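PDB 1Q1R: putidaredoxin reductase from Pseudomonas putida, which uses bound FAD to pass electrons, probably taken from NADH, to the iron-sulfur protein putidaredoxin, which supplies the cytochrome P450cam monooxygenase. Local coordinates for residues Gly13-Glu18 and Met280-Cys285; Leu106-Gly111 and Asn264-Asn269; Ser386-Thr391 and Glu410-Ala415. All coordinates share one frame; numbering follows the deposited sequence.

Contact 1 of 3, residues Gly13-Glu18 and Met280-Cys285; sequences GLAGVE and MAVGDC. With FAD (flavin-adenine dinucleotide), chain C.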
loop_
_atom_site.group_PDB
_atom_site.type_symbol
_atom_site.label_atom_id
_atom_site.label_comp_id
_atom_site.label_asym_id
_atom_site.label_seq_id
_atom_site.Cartn_x
_atom_site.Cartn_y
_atom_site.Cartn_z
ATOM N N GLY A 13 -9.688 6.750 -5.174
ATOM C CA GLY A 13 -9.122 5.479 -4.770
ATOM C C GLY A 13 -9.855 5.119 -3.486
ATOM O O GLY A 13 -10.818 5.800 -3.123
ATOM N N LEU A 14 -9.418 4.072 -2.792
ATOM C CA LEU A 14 -10.064 3.655 -1.547
ATOM C C LEU A 14 -10.183 4.787 -0.525
ATOM O O LEU A 14 -11.228 4.959 0.101
ATOM C CB LEU A 14 -9.289 2.492 -0.918
ATOM C CG LEU A 14 -9.792 1.980 0.441
ATOM C CD1 LEU A 14 -11.207 1.412 0.322
ATOM C CD2 LEU A 14 -8.837 0.909 0.941
ATOM N N ALA A 15 -9.106 5.544 -0.350
ATOM C CA ALA A 15 -9.097 6.643 0.612
ATOM C C ALA A 15 -10.214 7.648 0.349
ATOM O O ALA A 15 -11.001 7.958 1.246
ATOM C CB ALA A 15 -7.742 7.342 0.594
ATOM N N GLY A 16 -10.288 8.149 -0.881
ATOM C CA GLY A 16 -11.319 9.117 -1.217
ATOM C C GLY A 16 -12.733 8.587 -1.100
ATOM O O GLY A 16 -13.598 9.233 -0.507
ATOM N N VAL A 17 -12.973 7.409 -1.669
ATOM C CA VAL A 17 -14.294 6.790 -1.638
ATOM C C VAL A 17 -14.762 6.494 -0.211
ATOM O O VAL A 17 -15.938 6.682 0.111
ATOM C CB VAL A 17 -14.305 5.478 -2.475
ATOM C CG1 VAL A 17 -15.598 4.715 -2.252
ATOM C CG2 VAL A 17 -14.143 5.813 -3.962
ATOM N N GLU A 18 -13.844 6.030 0.637
ATOM C CA GLU A 18 -14.179 5.715 2.027
ATOM C C GLU A 18 -14.549 7.003 2.781
ATOM O O GLU A 18 -15.407 6.997 3.661
ATOM C CB GLU A 18 -12.995 5.021 2.702
ATOM C CG GLU A 18 -13.278 4.480 4.097
ATOM C CD GLU A 18 -14.470 3.540 4.137
ATOM O OE1 GLU A 18 -14.602 2.686 3.230
ATOM O OE2 GLU A 18 -15.275 3.655 5.086
ATOM N N MET A 280 -7.786 18.888 4.020
ATOM C CA MET A 280 -7.249 17.709 4.693
ATOM C C MET A 280 -6.608 16.776 3.663
ATOM O O MET A 280 -6.834 16.922 2.462
ATOM C CB MET A 280 -8.370 16.966 5.431
ATOM C CG MET A 280 -9.104 17.796 6.472
ATOM S SD MET A 280 -10.425 16.882 7.314
ATOM C CE MET A 280 -11.608 16.766 6.059
ATOM N N ALA A 281 -5.796 15.831 4.135
ATOM C CA ALA A 281 -5.150 14.850 3.262
ATOM C C ALA A 281 -5.424 13.475 3.868
ATOM O O ALA A 281 -5.630 13.363 5.077
ATOM C CB ALA A 281 -3.656 15.104 3.173
ATOM N N VAL A 282 -5.419 12.430 3.041
ATOM C CA VAL A 282 -5.723 11.086 3.531
ATOM C C VAL A 282 -5.186 9.987 2.611
ATOM O O VAL A 282 -5.125 10.164 1.394
ATOM C CB VAL A 282 -7.258 10.922 3.664
ATOM C CG1 VAL A 282 -7.911 11.093 2.304
ATOM C CG2 VAL A 282 -7.615 9.575 4.265
ATOM N N GLY A 283 -4.798 8.855 3.201
ATOM C CA GLY A 283 -4.306 7.734 2.417
ATOM C C GLY A 283 -2.818 7.693 2.140
ATOM O O GLY A 283 -2.015 8.217 2.908
ATOM N N ASP A 284 -2.455 7.054 1.029
ATOM C CA ASP A 284 -1.063 6.914 0.615
ATOM C C ASP A 284 -0.311 8.244 0.525
ATOM O O ASP A 284 0.901 8.280 0.695
ATOM C CB ASP A 284 -0.981 6.234 -0.760
ATOM C CG ASP A 284 -1.357 4.760 -0.724
ATOM O OD1 ASP A 284 -1.898 4.288 0.298
ATOM O OD2 ASP A 284 -1.110 4.071 -1.736
ATOM N N CYS A 285 -1.031 9.327 0.250
ATOM C CA CYS A 285 -0.399 10.636 0.091
ATOM C C CYS A 285 -0.163 11.409 1.377
ATOM O O CYS A 285 0.509 12.441 1.359
ATOM C CB CYS A 285 -1.242 11.515 -0.834
ATOM S SG CYS A 285 -2.705 12.246 -0.046
HETATM P PA FAD C . -4.821 5.669 -4.809
HETATM O O1A FAD C . -3.599 5.949 -5.601
HETATM O O2A FAD C . -5.389 4.302 -4.845
HETATM O O5B FAD C . -5.976 6.694 -5.233
HETATM C C5B FAD C . -5.694 8.061 -5.556
HETATM C C4B FAD C . -6.493 8.448 -6.813
HETATM O O4B FAD C . -6.537 9.914 -6.946
HETATM C C3B FAD C . -5.801 7.932 -8.084
HETATM O O3B FAD C . -6.799 7.517 -9.027
HETATM C C2B FAD C . -5.094 9.156 -8.611
HETATM O O2B FAD C . -4.928 9.064 -10.029
HETATM C C1B FAD C . -6.095 10.245 -8.281
HETATM N N9A FAD C . -5.550 11.626 -8.378
HETATM C C8A FAD C . -4.350 12.054 -7.946
HETATM N N7A FAD C . -4.221 13.355 -8.236
HETATM C C5A FAD C . -5.335 13.749 -8.847
HETATM C C6A FAD C . -5.768 14.966 -9.377
HETATM N N6A FAD C . -4.981 16.039 -9.328
HETATM N N1A FAD C . -6.995 15.043 -9.950
HETATM C C2A FAD C . -7.794 13.968 -10.015
HETATM N N3A FAD C . -7.394 12.790 -9.516
HETATM C C4A FAD C . -6.178 12.658 -8.932
HETATM N N1 FAD C . -2.529 -2.651 0.786
HETATM C C2 FAD C . -2.766 -3.582 1.805
HETATM O O2 FAD C . -3.011 -3.195 2.946
HETATM N N3 FAD C . -2.735 -4.956 1.506
HETATM C C4 FAD C . -2.472 -5.390 0.186
HETATM O O4 FAD C . -2.492 -6.593 -0.069
HETATM C C4X FAD C . -2.231 -4.454 -0.833
HETATM N N5 FAD C . -2.029 -4.859 -2.120
HETATM C C5X FAD C . -1.864 -3.974 -3.146
HETATM C C6 FAD C . -1.686 -4.437 -4.466
HETATM C C7 FAD C . -1.541 -3.520 -5.532
HETATM C C7M FAD C . -1.313 -4.052 -6.960
HETATM C C8 FAD C . -1.583 -2.126 -5.274
HETATM C C8M FAD C . -1.456 -1.099 -6.409
HETATM C C9 FAD C . -1.760 -1.666 -3.957
HETATM C C9A FAD C . -1.899 -2.582 -2.892
HETATM N N10 FAD C . -2.094 -2.135 -1.557
HETATM C C10 FAD C . -2.266 -3.082 -0.526
HETATM C "C1'" FAD C . -2.105 -0.675 -1.239
HETATM C "C2'" FAD C . -3.538 -0.174 -1.046
HETATM O "O2'" FAD C . -4.343 -0.626 -2.141
HETATM C "C3'" FAD C . -3.580 1.363 -0.960
HETATM O "O3'" FAD C . -2.687 1.798 0.074
HETATM C "C4'" FAD C . -5.002 1.852 -0.655
HETATM O "O4'" FAD C . -5.890 1.410 -1.683
HETATM C "C5'" FAD C . -5.082 3.385 -0.558
HETATM O "O5'" FAD C . -4.923 4.023 -1.836
HETATM P P FAD C . -5.281 5.593 -1.969
HETATM O O1P FAD C . -6.736 5.716 -2.197
HETATM O O2P FAD C . -4.701 6.289 -0.799
HETATM O O3P FAD C . -4.455 6.075 -3.281
#
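Ala-15, in the first turn of helix 14-25, meets Val-282 and Gly-283 through its methyl group alone. Its CB rests 3.9 Å from Gly-283 CA, and Val-282 adds CG1 at 4.1 Å from the same Ala-15 CB. With chi1 at 61°, this branch of Val-282 sits between the backbone N and the carbonyl carbon and faces the helix. Gly-283 has to be small: a CB there would collide with both the Ala-15 methyl and FAD O2P, and its backbone angles also demand a glycine.

The pyrophosphate is held from both segments. Ala-15 N donates to FAD O1P at 3.0 Å, and Asp-284 N donates to FAD O2P in a nearly straight bond of 167°. The first of these belongs to the Gly-rich turn of the Rossmann-type dinucleotide fold, where Gly-13 occupies the N-cap position and the positive end of the helix dipole probably helps to neutralise the phosphates. The second belongs to the Gly-Asp pair that follows a parallel strand in flavoproteins of the glutathione reductase family.

The side chain of Asp-284 can be followed outward along the cofactor. Its CB passes 3.7 Å from FAD O2P. CG, the carboxylate carbon, stands anti to the carbonyl carbon (chi1 -71°) and comes 3.3 Å from FAD O3'. There OD1 accepts a short hydrogen bond of 2.6 Å from FAD O3', while OD2 is taken by a salt bridge to Arg-134. Replacing the aspartate by an alanine is likely to leave FAD O3' without its acceptor and Arg-134 without this anionic mate, although the backbone N-H could still serve FAD O2P. Leu-14 approaches the ribityl chain too, its CB 3.6 Å from FAD O4'.

Contact 2 of 3, residues Leu106-Gly111 and Asn264-Asn269; sequences LVLATG and NGIVIN. With FAD (flavin-adenine dinucleotide), chain C.
Thr-110 OG1 donates a hydrogen bond to the backbone oxygen of Asn-251, and the same atom lies 4.1 Å from Ile-266 CD1. The buried hydroxyl thus has its polar need met outside the two segments, while the contact itself is apolar. Ile-266 stretches across from strand 266-267: CG1 stands anti to the carbonyl carbon (chi1 -59°) and the chain continues extended, which carries the terminal methyl to its two partners. The second is Leu-108, whose CD1 touches Ile-266 CD1 at 4.2 Å. Both pairs of side chains cross at about a right angle, and in each it is the terminal methyl CD1 of Ile-266 that makes the contact. The backbones stay well apart, 8.8 Å between the CA atoms of Leu-108 and Ile-266. Ala-281 of strand 279-281, a neighbour of strand 105-108 in the sheet, also packs on Ile-266, and Cys-285 touches both Ile-266 and Thr-110.

Thr-110 serves a second partner with its carbon atoms. Its CB lies 3.6 Å from FAD C8A, and its CG2 is 3.7 Å from FAD N7A, so the residue stands between Ile-266 and the adenine. Next in the chain, Gly-111 brings its CA to 3.1 Å from FAD O3P; a CB on it would collide with FAD O1A, and its positive phi also suits a glycine. Leu-108 to Gly-111 thus carry a parallel strand over into a cofactor-binding turn, in keeping with the Ala-Thr-Gly motif known at the FAD site of glutathione reductase-like flavoproteins.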
loop_
_atom_site.group_PDB
_atom_site.type_symbol
_atom_site.label_atom_id
_atom_site.label_comp_id
_atom_site.label_asym_id
_atom_site.label_seq_id
_atom_site.Cartn_x
_atom_site.Cartn_y
_atom_site.Cartn_z
ATOM N N LEU A 106 -12.244 20.610 1.800
ATOM C CA LEU A 106 -11.528 19.925 0.733
ATOM C C LEU A 106 -10.704 18.758 1.283
ATOM O O LEU A 106 -9.995 18.899 2.283
ATOM C CB LEU A 106 -10.612 20.913 0.004
ATOM C CG LEU A 106 -9.804 20.387 -1.185
ATOM C CD1 LEU A 106 -10.746 19.829 -2.244
ATOM C CD2 LEU A 106 -8.950 21.511 -1.758
ATOM N N VAL A 107 -10.810 17.606 0.628
ATOM C CA VAL A 107 -10.072 16.416 1.038
ATOM C C VAL A 107 -9.193 15.936 -0.107
ATOM O O VAL A 107 -9.684 15.627 -1.192
ATOM C CB VAL A 107 -11.025 15.268 1.438
ATOM C CG1 VAL A 107 -10.221 14.013 1.788
ATOM C CG2 VAL A 107 -11.889 15.695 2.618
ATOM N N LEU A 108 -7.889 15.883 0.137
ATOM C CA LEU A 108 -6.948 15.429 -0.871
ATOM C C LEU A 108 -6.605 13.954 -0.647
ATOM O O LEU A 108 -5.827 13.607 0.248
ATOM C CB LEU A 108 -5.680 16.286 -0.831
ATOM C CG LEU A 108 -5.922 17.793 -1.041
ATOM C CD1 LEU A 108 -4.593 18.525 -1.062
ATOM C CD2 LEU A 108 -6.681 18.025 -2.352
ATOM N N ALA A 109 -7.210 13.097 -1.464
ATOM C CA ALA A 109 -6.999 11.654 -1.397
ATOM C C ALA A 109 -6.348 11.264 -2.718
ATOM O O ALA A 109 -6.827 10.383 -3.432
ATOM C CB ALA A 109 -8.340 10.947 -1.238
ATOM N N THR A 110 -5.234 11.926 -3.012
ATOM C CA THR A 110 -4.498 11.753 -4.258
ATOM C C THR A 110 -3.604 10.532 -4.411
ATOM O O THR A 110 -3.065 10.300 -5.491
ATOM C CB THR A 110 -3.650 13.005 -4.533
ATOM O OG1 THR A 110 -2.750 13.220 -3.438
ATOM C CG2 THR A 110 -4.547 14.220 -4.684
ATOM N N GLY A 111 -3.432 9.767 -3.339
ATOM C CA GLY A 111 -2.607 8.575 -3.406
ATOM C C GLY A 111 -1.196 8.802 -3.918
ATOM O O GLY A 111 -0.536 9.774 -3.550
ATOM N N ASN A 264 7.775 14.418 1.376
ATOM C CA ASN A 264 7.593 13.013 1.024
ATOM C C ASN A 264 6.173 12.663 1.438
ATOM O O ASN A 264 5.940 11.690 2.148
ATOM C CB ASN A 264 8.579 12.114 1.779
ATOM C CG ASN A 264 8.529 10.668 1.304
ATOM O OD1 ASN A 264 7.507 10.203 0.796
ATOM N ND2 ASN A 264 9.630 9.947 1.478
ATOM N N GLY A 265 5.232 13.486 0.993
ATOM C CA GLY A 265 3.837 13.283 1.323
ATOM C C GLY A 265 3.236 14.602 1.753
ATOM O O GLY A 265 3.960 15.572 1.981
ATOM N N ILE A 266 1.913 14.649 1.850
ATOM C CA ILE A 266 1.221 15.860 2.263
ATOM C C ILE A 266 1.084 15.857 3.787
ATOM O O ILE A 266 0.388 15.018 4.363
ATOM C CB ILE A 266 -0.170 15.943 1.604
ATOM C CG1 ILE A 266 -0.008 15.928 0.079
ATOM C CG2 ILE A 266 -0.894 17.206 2.058
ATOM C CD1 ILE A 266 -1.309 15.945 -0.689
ATOM N N VAL A 267 1.768 16.796 4.432
ATOM C CA VAL A 267 1.758 16.905 5.888
ATOM C C VAL A 267 0.394 17.275 6.463
ATOM O O VAL A 267 -0.236 18.236 6.029
ATOM C CB VAL A 267 2.802 17.947 6.361
ATOM C CG1 VAL A 267 2.759 18.090 7.878
ATOM C CG2 VAL A 267 4.193 17.525 5.905
ATOM N N ILE A 268 -0.061 16.494 7.438
ATOM C CA ILE A 268 -1.338 16.745 8.093
ATOM C C ILE A 268 -1.161 16.651 9.606
ATOM O O ILE A 268 -0.249 15.972 10.089
ATOM C CB ILE A 268 -2.414 15.723 7.661
ATOM C CG1 ILE A 268 -1.990 14.305 8.050
ATOM C CG2 ILE A 268 -2.631 15.810 6.165
ATOM C CD1 ILE A 268 -3.099 13.283 7.922
ATOM N N ASN A 269 -2.033 17.325 10.352
ATOM C CA ASN A 269 -1.948 17.300 11.809
ATOM C C ASN A 269 -2.884 16.270 12.430
ATOM O O ASN A 269 -3.550 15.514 11.722
ATOM C CB ASN A 269 -2.236 18.686 12.406
ATOM C CG ASN A 269 -3.617 19.203 12.061
ATOM O OD1 ASN A 269 -4.565 18.435 11.914
ATOM N ND2 ASN A 269 -3.742 20.523 11.955
HETATM P PA FAD C . -4.821 5.669 -4.809
HETATM O O1A FAD C . -3.599 5.949 -5.601
HETATM O O2A FAD C . -5.389 4.302 -4.845
HETATM O O5B FAD C . -5.976 6.694 -5.233
HETATM C C5B FAD C . -5.694 8.061 -5.556
HETATM C C4B FAD C . -6.493 8.448 -6.813
HETATM O O4B FAD C . -6.537 9.914 -6.946
HETATM C C3B FAD C . -5.801 7.932 -8.084
HETATM O O3B FAD C . -6.799 7.517 -9.027
HETATM C C2B FAD C . -5.094 9.156 -8.611
HETATM O O2B FAD C . -4.928 9.064 -10.029
HETATM C C1B FAD C . -6.095 10.245 -8.281
HETATM N N9A FAD C . -5.550 11.626 -8.378
HETATM C C8A FAD C . -4.350 12.054 -7.946
HETATM N N7A FAD C . -4.221 13.355 -8.236
HETATM C C5A FAD C . -5.335 13.749 -8.847
HETATM C C6A FAD C . -5.768 14.966 -9.377
HETATM N N6A FAD C . -4.981 16.039 -9.328
HETATM N N1A FAD C . -6.995 15.043 -9.950
HETATM C C2A FAD C . -7.794 13.968 -10.015
HETATM N N3A FAD C . -7.394 12.790 -9.516
HETATM C C4A FAD C . -6.178 12.658 -8.932
HETATM N N1 FAD C . -2.529 -2.651 0.786
HETATM C C2 FAD C . -2.766 -3.582 1.805
HETATM O O2 FAD C . -3.011 -3.195 2.946
HETATM N N3 FAD C . -2.735 -4.956 1.506
HETATM C C4 FAD C . -2.472 -5.390 0.186
HETATM O O4 FAD C . -2.492 -6.593 -0.069
HETATM C C4X FAD C . -2.231 -4.454 -0.833
HETATM N N5 FAD C . -2.029 -4.859 -2.120
HETATM C C5X FAD C . -1.864 -3.974 -3.146
HETATM C C6 FAD C . -1.686 -4.437 -4.466
HETATM C C7 FAD C . -1.541 -3.520 -5.532
HETATM C C7M FAD C . -1.313 -4.052 -6.960
HETATM C C8 FAD C . -1.583 -2.126 -5.274
HETATM C C8M FAD C . -1.456 -1.099 -6.409
HETATM C C9 FAD C . -1.760 -1.666 -3.957
HETATM C C9A FAD C . -1.899 -2.582 -2.892
HETATM N N10 FAD C . -2.094 -2.135 -1.557
HETATM C C10 FAD C . -2.266 -3.082 -0.526
HETATM C "C1'" FAD C . -2.105 -0.675 -1.239
HETATM C "C2'" FAD C . -3.538 -0.174 -1.046
HETATM O "O2'" FAD C . -4.343 -0.626 -2.141
HETATM C "C3'" FAD C . -3.580 1.363 -0.960
HETATM O "O3'" FAD C . -2.687 1.798 0.074
HETATM C "C4'" FAD C . -5.002 1.852 -0.655
HETATM O "O4'" FAD C . -5.890 1.410 -1.683
HETATM C "C5'" FAD C . -5.082 3.385 -0.558
HETATM O "O5'" FAD C . -4.923 4.023 -1.836
HETATM P P FAD C . -5.281 5.593 -1.969
HETATM O O1P FAD C . -6.736 5.716 -2.197
HETATM O O2P FAD C . -4.701 6.289 -0.799
HETATM O O3P FAD C . -4.455 6.075 -3.281
#

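Contact 3 of 3, residues Ser386-Thr391 and Glu410-Ala415; sequences SKQIIT and EIIAAA
Two helices of the C-terminal reductase domain, 380-391 and 408-421, pack together here through a small apolar join centred on Ile-389 and Ile-412. Helix 380-391 also rests on the antiparallel sheet of that domain, where Ile-389 touches Val-371 and Ser-386 touches Val-374. Helix 408-421 packs against helix 380-391, and Ile-412 also touches Leu-394 in the connection between the two helices.

The CA atoms of Ile-389 and Ile-412 are 7.3 Å apart, a gap filled by their side chains. In both residues CG1 stands anti to the carbonyl carbon (chi1 -67° in each) and the chain runs on extended to CD1, so that two like-shaped ethyl arms meet. CG1 of Ile-389 lies 3.9 Å from CG1 of Ile-412, and the CD1 methyls of Ile-389 and Ile-412 approach equally closely. Each arm touches the other along two carbons, and the two cross at a slant. The other branch of Ile-412, its CG2, lies 4.1 Å from Gln-388 OE1. This amide reaches over from the neighbouring position at the edge of the join, and its oxygen also takes a weak hydrogen bond from Lys-416.

On helix 380-391 itself, Lys-387 makes a cation-pi contact with Trp-328 through its side chain, while its carbonyl oxygen is gripped twice by Thr-391. The backbone N of Thr-391 gives the usual helical bond of 2.8 Å to Lys-387 O. The hydroxyl OG1 of Thr-391 adds another at 2.9 Å, arriving above the carbonyl plane of Lys-387 and 41° out of it.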
loop_
_atom_site.group_PDB
_atom_site.type_symbol
_atom_site.label_atom_id
_atom_site.label_comp_id
_atom_site.label_asym_id
_atom_site.label_seq_id
_atom_site.Cartn_x
_atom_site.Cartn_y
_atom_site.Cartn_z
ATOM N N SER A 386 -0.900 -9.777 18.774
ATOM C CA SER A 386 0.233 -8.866 18.645
ATOM C C SER A 386 -0.205 -7.415 18.465
ATOM O O SER A 386 0.501 -6.498 18.884
ATOM C CB SER A 386 1.135 -9.290 17.483
ATOM O OG SER A 386 1.748 -10.543 17.748
ATOM N N LYS A 387 -1.359 -7.205 17.837
ATOM C CA LYS A 387 -1.874 -5.849 17.642
ATOM C C LYS A 387 -2.063 -5.210 19.007
ATOM O O LYS A 387 -1.725 -4.048 19.223
ATOM C CB LYS A 387 -3.234 -5.866 16.942
ATOM C CG LYS A 387 -3.218 -6.114 15.453
ATOM C CD LYS A 387 -4.649 -6.002 14.940
ATOM C CE LYS A 387 -4.726 -5.989 13.431
ATOM N NZ LYS A 387 -6.147 -5.888 12.986
ATOM N N GLN A 388 -2.623 -5.990 19.923
ATOM C CA GLN A 388 -2.879 -5.538 21.282
ATOM C C GLN A 388 -1.574 -5.160 21.986
ATOM O O GLN A 388 -1.498 -4.137 22.665
ATOM C CB GLN A 388 -3.601 -6.648 22.049
ATOM C CG GLN A 388 -3.998 -6.296 23.468
ATOM C CD GLN A 388 -4.671 -7.457 24.184
ATOM O OE1 GLN A 388 -5.129 -7.318 25.323
ATOM N NE2 GLN A 388 -4.734 -8.611 23.520
ATOM N N ILE A 389 -0.549 -5.990 21.820
ATOM C CA ILE A 389 0.752 -5.739 22.440
ATOM C C ILE A 389 1.350 -4.409 21.974
ATOM O O ILE A 389 1.886 -3.642 22.779
ATOM C CB ILE A 389 1.748 -6.889 22.117
ATOM C CG1 ILE A 389 1.293 -8.176 22.804
ATOM C CG2 ILE A 389 3.158 -6.518 22.571
ATOM C CD1 ILE A 389 2.003 -9.428 22.316
ATOM N N ILE A 390 1.249 -4.137 20.675
ATOM C CA ILE A 390 1.789 -2.907 20.102
ATOM C C ILE A 390 0.940 -1.690 20.447
ATOM O O ILE A 390 1.451 -0.688 20.950
ATOM C CB ILE A 390 1.884 -2.996 18.553
ATOM C CG1 ILE A 390 2.704 -4.217 18.143
ATOM C CG2 ILE A 390 2.506 -1.725 17.991
ATOM C CD1 ILE A 390 4.103 -4.227 18.698
ATOM N N THR A 391 -0.355 -1.781 20.170
ATOM C CA THR A 391 -1.271 -0.676 20.427
ATOM C C THR A 391 -1.308 -0.248 21.889
ATOM O O THR A 391 -1.330 0.946 22.187
ATOM C CB THR A 391 -2.707 -1.025 19.986
ATOM O OG1 THR A 391 -2.714 -1.372 18.595
ATOM C CG2 THR A 391 -3.638 0.165 20.212
ATOM N N GLU A 410 -1.142 -15.895 27.557
ATOM C CA GLU A 410 -0.687 -15.851 28.943
ATOM C C GLU A 410 0.456 -14.868 29.150
ATOM O O GLU A 410 0.583 -14.278 30.221
ATOM C CB GLU A 410 -0.292 -17.250 29.427
ATOM C CG GLU A 410 -1.498 -18.158 29.663
ATOM C CD GLU A 410 -2.592 -17.483 30.506
ATOM O OE1 GLU A 410 -2.348 -17.174 31.700
ATOM O OE2 GLU A 410 -3.703 -17.257 29.964
ATOM N N ILE A 411 1.282 -14.683 28.125
ATOM C CA ILE A 411 2.387 -13.735 28.215
ATOM C C ILE A 411 1.756 -12.348 28.320
ATOM O O ILE A 411 2.202 -11.490 29.091
ATOM C CB ILE A 411 3.284 -13.806 26.959
ATOM C CG1 ILE A 411 3.937 -15.190 26.872
ATOM C CG2 ILE A 411 4.345 -12.713 27.009
ATOM C CD1 ILE A 411 4.733 -15.435 25.597
ATOM N N ILE A 412 0.697 -12.148 27.545
ATOM C CA ILE A 412 -0.024 -10.886 27.540
ATOM C C ILE A 412 -0.725 -10.674 28.877
ATOM O O ILE A 412 -0.680 -9.583 29.445
ATOM C CB ILE A 412 -1.059 -10.864 26.399
ATOM C CG1 ILE A 412 -0.326 -10.856 25.051
ATOM C CG2 ILE A 412 -1.986 -9.660 26.549
ATOM C CD1 ILE A 412 -1.231 -11.063 23.857
ATOM N N ALA A 413 -1.363 -11.723 29.382
ATOM C CA ALA A 413 -2.065 -11.640 30.657
ATOM C C ALA A 413 -1.109 -11.182 31.748
ATOM O O ALA A 413 -1.426 -10.291 32.539
ATOM C CB ALA A 413 -2.660 -12.997 31.016
ATOM N N ALA A 414 0.073 -11.786 31.780
ATOM C CA ALA A 414 1.071 -11.441 32.781
ATOM C C ALA A 414 1.485 -9.974 32.674
ATOM O O ALA A 414 1.602 -9.282 33.684
ATOM C CB ALA A 414 2.287 -12.344 32.632
ATOM N N ALA A 415 1.714 -9.507 31.450
ATOM C CA ALA A 415 2.115 -8.122 31.222
ATOM C C ALA A 415 1.050 -7.156 31.738
ATOM O O ALA A 415 1.361 -6.158 32.384
ATOM C CB ALA A 415 2.367 -7.887 29.735
#

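In the fold
Contacts 1 and 2 are two parts of one buried region, their centres 8 Å apart, and both reach the parallel sheet in which strands 105-108 and 279-281 are neighbours. They are also joined directly, by probable backbone hydrogen bonds from Leu-108 to Met-280 and from Ile-266 to Cys-285. Both touch FAD, but contact 1 binds it with hydrogen bonds, whereas contact 2 offers close van der Waals neighbours and a hydrophobic backing. Contact 3, in the C-terminal domain, lies farther from the chain's centre, about 31 Å from contact 1 between centres. It joins two helices mainly by a buried isoleucine pair, with the amide of a partly exposed glutamine at its edge and no cofactor.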